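Local coordinates for protein glucosidase (Croceicoccus marinus, PDB 5Z3K) that probably hydrolyses O-glycosidic bonds as a family 39 beta-glucosidase built around a TIM barrel, at residues G18-P30 and M291-D305. Sequence-based numbering, arbitrary orientation.
Sequences GNMRQLHGTSGIP and MQDSEVDKAIFFRAD
The guanidinium of Arg21 takes two backbone carbonyls of 291-305 at its edge: NH1 donates to Val296 O (2.8 Å) in the carbonyl plane, whereas NH2 meets Gln292 O (2.9 Å) from above that carbonyl's plane. A water in the guanidinium plane accepts from NE and donates to Gln292 O. The Phe301 ring has Thr26 OG1 at its edge, and the Phe302 ring carries Arg303 CG over the centre of one face. The side chains of Gln292 and Arg21 run past each other in opposite directions, amide and guanidinium planes 37° apart. A bend at chi2 (73°) brings the Gln292 amide to the Arg21 backbone, where OE1 accepts from N (2.7 Å) and NE2 donates to O (3.1 Å), each on a lone pair, so its flip is fixed. With an alanine in place of Arg21, the carbonyls of Gln292 and Val296 would probably lose these donors, leaving the 292-296 loop less firmly held. Leu23 adds apolar contact, CD1 reaching Met291 CG and Val296 CG1. Farther on the strands pair in parallel: Phe301 N binds Gly25 O (2.9 Å), and Phe301 O accepts from both Ser27 N and Thr26 OG1, the latter placed anti to the backbone N (chi1 -164°). Asp305 OD2 receives Ile29 N (2.8 Å) on its anti side and Arg303 NH2 on its syn lone pair, while Arg303 NE grips OD1. Strands 25-27 and 298-301, first and last of eight, thus close the parallel TIM barrel; Thr26 also bonds to strand 53-55, Trp265 of strand 259-266 meets the Phe301 ring edge-to-face, and helix 329-341 packs on His24, Gln292 and Ala304.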
loop_
_atom_site.group_PDB
_atom_site.type_symbol
_atom_site.label_atom_id
_atom_site.label_comp_id
_atom_site.label_asym_id
_atom_site.label_seq_id
_atom_site.Cartn_x
_atom_site.Cartn_y
_atom_site.Cartn_z
ATOM N N GLY A 18 -21.727 -0.341 6.904
ATOM C CA GLY A 18 -20.584 -0.275 7.788
ATOM C C GLY A 18 -19.620 0.765 7.257
ATOM O O GLY A 18 -19.876 1.411 6.245
ATOM N N ASN A 19 -18.496 0.903 7.953
ATOM C CA ASN A 19 -17.508 1.904 7.554
ATOM C C ASN A 19 -16.613 1.372 6.444
ATOM O O ASN A 19 -16.174 0.219 6.477
ATOM C CB ASN A 19 -16.644 2.322 8.743
ATOM C CG ASN A 19 -17.394 3.167 9.741
ATOM O OD1 ASN A 19 -18.372 3.841 9.400
ATOM N ND2 ASN A 19 -16.943 3.141 10.986
HETATM N N MSE A 20 -16.339 2.225 5.459
HETATM C CA MSE A 20 -15.286 1.951 4.499
HETATM C C MSE A 20 -13.954 2.062 5.234
HETATM O O MSE A 20 -13.795 2.920 6.107
HETATM C CB MSE A 20 -15.329 2.936 3.323
HETATM C CG MSE A 20 -14.320 2.618 2.234
HETATM SE SE MSE A 20 -14.900 1.082 1.206
HETATM C CE MSE A 20 -16.204 1.990 0.079
ATOM N N ARG A 21 -12.996 1.205 4.900
ATOM C CA ARG A 21 -11.701 1.198 5.572
ATOM C C ARG A 21 -10.649 1.814 4.655
ATOM O O ARG A 21 -10.517 1.418 3.492
ATOM C CB ARG A 21 -11.303 -0.227 5.979
ATOM C CG ARG A 21 -12.320 -0.881 6.907
ATOM C CD ARG A 21 -11.731 -2.094 7.647
ATOM N NE ARG A 21 -11.406 -3.169 6.718
ATOM C CZ ARG A 21 -10.190 -3.673 6.555
ATOM N NH1 ARG A 21 -9.178 -3.194 7.266
ATOM N NH2 ARG A 21 -9.993 -4.661 5.687
ATOM N N GLN A 22 -9.895 2.775 5.181
ATOM C CA GLN A 22 -8.975 3.560 4.351
ATOM C C GLN A 22 -7.658 2.807 4.197
ATOM O O GLN A 22 -6.720 2.964 4.989
ATOM C CB GLN A 22 -8.767 4.943 4.954
ATOM C CG GLN A 22 -9.834 5.950 4.522
ATOM C CD GLN A 22 -11.194 5.670 5.148
ATOM O OE1 GLN A 22 -11.341 5.682 6.372
ATOM N NE2 GLN A 22 -12.197 5.409 4.308
ATOM N N LEU A 23 -7.577 1.983 3.150
ATOM C CA LEU A 23 -6.402 1.163 2.899
ATOM C C LEU A 23 -5.525 1.700 1.768
ATOM O O LEU A 23 -4.592 1.004 1.336
ATOM C CB LEU A 23 -6.818 -0.277 2.586
ATOM C CG LEU A 23 -7.567 -1.041 3.688
ATOM C CD1 LEU A 23 -7.675 -2.545 3.338
ATOM C CD2 LEU A 23 -6.865 -0.844 4.994
ATOM N N HIS A 24 -5.786 2.918 1.283
ATOM C CA HIS A 24 -5.060 3.436 0.116
ATOM C C HIS A 24 -3.743 4.087 0.531
ATOM O O HIS A 24 -3.534 5.293 0.386
ATOM C CB HIS A 24 -5.901 4.434 -0.672
ATOM C CG HIS A 24 -5.534 4.497 -2.123
ATOM N ND1 HIS A 24 -5.639 3.406 -2.956
ATOM C CD2 HIS A 24 -5.087 5.518 -2.895
ATOM C CE1 HIS A 24 -5.252 3.744 -4.175
ATOM N NE2 HIS A 24 -4.920 5.023 -4.167
ATOM N N GLY A 25 -2.837 3.256 1.035
ATOM C CA GLY A 25 -1.473 3.692 1.251
ATOM C C GLY A 25 -0.583 3.379 0.064
ATOM O O GLY A 25 -0.920 2.560 -0.786
ATOM N N THR A 26 0.588 4.021 0.012
ATOM C CA THR A 26 1.505 3.750 -1.088
ATOM C C THR A 26 2.909 4.154 -0.679
ATOM O O THR A 26 3.128 4.765 0.368
ATOM C CB THR A 26 1.102 4.490 -2.369
ATOM O OG1 THR A 26 1.784 3.908 -3.485
ATOM C CG2 THR A 26 1.493 5.966 -2.282
ATOM N N SER A 27 3.860 3.801 -1.526
ATOM C CA SER A 27 5.239 4.200 -1.338
ATOM C C SER A 27 5.720 4.843 -2.630
ATOM O O SER A 27 5.035 4.810 -3.655
ATOM C CB SER A 27 6.124 3.009 -0.957
ATOM O OG SER A 27 6.389 2.212 -2.089
ATOM N N GLY A 28 6.905 5.431 -2.566
ATOM C CA GLY A 28 7.498 6.123 -3.693
ATOM C C GLY A 28 7.797 7.575 -3.374
ATOM O O GLY A 28 7.482 8.087 -2.300
ATOM N N ILE A 29 8.405 8.242 -4.354
ATOM C CA ILE A 29 8.851 9.628 -4.275
ATOM C C ILE A 29 7.875 10.476 -5.089
ATOM O O ILE A 29 7.836 10.357 -6.325
ATOM C CB ILE A 29 10.292 9.781 -4.787
ATOM C CG1 ILE A 29 11.257 8.971 -3.900
ATOM C CG2 ILE A 29 10.678 11.254 -4.847
ATOM C CD1 ILE A 29 12.670 8.782 -4.491
ATOM N N PRO A 30 7.071 11.342 -4.458
ATOM C CA PRO A 30 6.016 12.045 -5.198
ATOM C C PRO A 30 6.452 13.319 -5.905
ATOM O O PRO A 30 5.687 13.815 -6.744
ATOM C CB PRO A 30 4.988 12.369 -4.100
ATOM C CG PRO A 30 5.793 12.496 -2.854
ATOM C CD PRO A 30 6.916 11.483 -2.993
HETATM N N MSE A 291 -9.234 -7.000 -0.844
HETATM C CA MSE A 291 -8.573 -6.909 0.454
HETATM C C MSE A 291 -9.345 -5.997 1.404
HETATM O O MSE A 291 -9.041 -5.945 2.588
HETATM C CB MSE A 291 -7.123 -6.426 0.303
HETATM C CG MSE A 291 -6.994 -4.944 0.019
HETATM SE SE MSE A 291 -5.124 -4.398 0.100
HETATM C CE MSE A 291 -4.456 -5.227 -1.531
ATOM N N GLN A 292 -10.348 -5.275 0.892
ATOM C CA GLN A 292 -11.194 -4.484 1.782
ATOM C C GLN A 292 -11.907 -5.372 2.796
ATOM O O GLN A 292 -12.215 -4.927 3.907
ATOM C CB GLN A 292 -12.202 -3.669 0.964
ATOM C CG GLN A 292 -13.212 -2.845 1.779
ATOM C CD GLN A 292 -12.631 -1.602 2.452
ATOM O OE1 GLN A 292 -13.263 -1.022 3.341
ATOM N NE2 GLN A 292 -11.437 -1.180 2.031
ATOM N N ASP A 293 -12.157 -6.627 2.431
ATOM C CA ASP A 293 -12.723 -7.645 3.312
ATOM C C ASP A 293 -11.617 -8.659 3.616
ATOM O O ASP A 293 -11.500 -9.698 2.965
ATOM C CB ASP A 293 -13.928 -8.304 2.647
ATOM C CG ASP A 293 -15.038 -7.325 2.364
ATOM O OD1 ASP A 293 -15.384 -6.568 3.296
ATOM O OD2 ASP A 293 -15.548 -7.302 1.214
ATOM N N SER A 294 -10.777 -8.343 4.594
ATOM C CA SER A 294 -9.601 -9.180 4.838
ATOM C C SER A 294 -9.013 -8.818 6.192
ATOM O O SER A 294 -9.450 -7.873 6.849
ATOM C CB SER A 294 -8.547 -8.995 3.746
ATOM O OG SER A 294 -7.813 -7.801 3.980
ATOM N N GLU A 295 -7.985 -9.568 6.590
ATOM C CA GLU A 295 -7.257 -9.255 7.808
ATOM C C GLU A 295 -6.237 -8.136 7.621
ATOM O O GLU A 295 -5.567 -7.772 8.592
ATOM C CB GLU A 295 -6.567 -10.516 8.344
ATOM C CG GLU A 295 -7.556 -11.655 8.643
ATOM C CD GLU A 295 -8.578 -11.289 9.707
ATOM O OE1 GLU A 295 -8.261 -10.467 10.590
ATOM O OE2 GLU A 295 -9.692 -11.851 9.681
ATOM N N VAL A 296 -6.111 -7.569 6.414
ATOM C CA VAL A 296 -5.239 -6.418 6.220
ATOM C C VAL A 296 -5.828 -5.209 6.935
ATOM O O VAL A 296 -6.991 -4.836 6.719
ATOM C CB VAL A 296 -5.043 -6.124 4.721
ATOM C CG1 VAL A 296 -4.167 -4.888 4.531
ATOM C CG2 VAL A 296 -4.446 -7.332 4.006
ATOM N N ASP A 297 -5.017 -4.566 7.778
ATOM C CA ASP A 297 -5.464 -3.373 8.489
ATOM C C ASP A 297 -4.946 -2.084 7.873
ATOM O O ASP A 297 -5.605 -1.043 7.990
ATOM C CB ASP A 297 -5.030 -3.430 9.954
ATOM C CG ASP A 297 -5.731 -4.537 10.718
ATOM O OD1 ASP A 297 -6.963 -4.660 10.576
ATOM O OD2 ASP A 297 -5.051 -5.300 11.434
ATOM N N LYS A 298 -3.778 -2.137 7.239
ATOM C CA LYS A 298 -3.184 -1.019 6.523
ATOM C C LYS A 298 -2.407 -1.596 5.350
ATOM O O LYS A 298 -1.807 -2.671 5.468
ATOM C CB LYS A 298 -2.233 -0.208 7.413
ATOM C CG LYS A 298 -2.871 0.451 8.613
ATOM C CD LYS A 298 -3.782 1.581 8.208
ATOM C CE LYS A 298 -4.065 2.503 9.408
ATOM N NZ LYS A 298 -3.926 1.770 10.704
ATOM N N ALA A 299 -2.408 -0.881 4.225
ATOM C CA ALA A 299 -1.814 -1.403 3.007
ATOM C C ALA A 299 -1.022 -0.322 2.297
ATOM O O ALA A 299 -1.433 0.844 2.287
ATOM C CB ALA A 299 -2.891 -1.955 2.063
ATOM N N ILE A 300 0.092 -0.740 1.683
ATOM C CA ILE A 300 1.046 0.137 0.998
ATOM C C ILE A 300 1.235 -0.429 -0.406
ATOM O O ILE A 300 1.953 -1.421 -0.590
ATOM C CB ILE A 300 2.398 0.223 1.726
ATOM C CG1 ILE A 300 2.240 0.617 3.196
ATOM C CG2 ILE A 300 3.321 1.208 1.023
ATOM C CD1 ILE A 300 1.809 2.075 3.415
ATOM N N PHE A 301 0.603 0.195 -1.397
ATOM C CA PHE A 301 0.796 -0.208 -2.784
ATOM C C PHE A 301 2.186 0.175 -3.270
ATOM O O PHE A 301 2.645 1.294 -3.050
ATOM C CB PHE A 301 -0.239 0.458 -3.684
ATOM C CG PHE A 301 0.010 0.213 -5.146
ATOM C CD1 PHE A 301 -0.432 -0.969 -5.741
ATOM C CD2 PHE A 301 0.704 1.141 -5.918
ATOM C CE1 PHE A 301 -0.219 -1.213 -7.089
ATOM C CE2 PHE A 301 0.943 0.913 -7.265
ATOM C CZ PHE A 301 0.483 -0.268 -7.857
ATOM N N PHE A 302 2.826 -0.743 -3.997
ATOM C CA PHE A 302 4.204 -0.590 -4.460
ATOM C C PHE A 302 4.217 -0.540 -5.987
ATOM O O PHE A 302 3.846 -1.525 -6.630
ATOM C CB PHE A 302 5.046 -1.767 -3.959
ATOM C CG PHE A 302 6.495 -1.712 -4.374
ATOM C CD1 PHE A 302 7.374 -0.842 -3.747
ATOM C CD2 PHE A 302 6.976 -2.529 -5.385
ATOM C CE1 PHE A 302 8.712 -0.785 -4.117
ATOM C CE2 PHE A 302 8.320 -2.480 -5.762
ATOM C CZ PHE A 302 9.185 -1.605 -5.120
ATOM N N ARG A 303 4.620 0.593 -6.583
ATOM C CA ARG A 303 4.892 1.889 -5.955
ATOM C C ARG A 303 4.300 2.967 -6.867
ATOM O O ARG A 303 4.357 2.830 -8.098
ATOM C CB ARG A 303 6.401 2.114 -5.761
ATOM C CG ARG A 303 7.256 1.825 -7.007
ATOM C CD ARG A 303 8.770 1.786 -6.688
ATOM N NE ARG A 303 9.307 3.141 -6.543
ATOM C CZ ARG A 303 10.555 3.434 -6.181
ATOM N NH1 ARG A 303 11.436 2.474 -5.903
ATOM N NH2 ARG A 303 10.920 4.702 -6.078
ATOM N N ALA A 304 3.729 4.027 -6.282
ATOM C CA ALA A 304 3.023 5.063 -7.047
ATOM C C ALA A 304 3.965 6.192 -7.484
ATOM O O ALA A 304 3.773 7.374 -7.175
ATOM C CB ALA A 304 1.852 5.616 -6.234
ATOM N N ASP A 305 4.996 5.826 -8.239
ATOM C CA ASP A 305 5.856 6.839 -8.846
ATOM C C ASP A 305 6.397 6.274 -10.153
ATOM O O ASP A 305 5.887 5.273 -10.665
ATOM C CB ASP A 305 6.945 7.324 -7.868
ATOM C CG ASP A 305 7.969 6.243 -7.475
ATOM O OD1 ASP A 305 8.000 5.134 -8.064
ATOM O OD2 ASP A 305 8.771 6.530 -6.549
HETATM O O HOH W 1 -15.330 -1.875 4.730
HETATM O O HOH W 2 -14.296 -3.962 6.122
HETATM O O HOH W 3 -8.645 -2.430 10.253
HETATM O O HOH W 4 -8.418 -0.507 8.718
#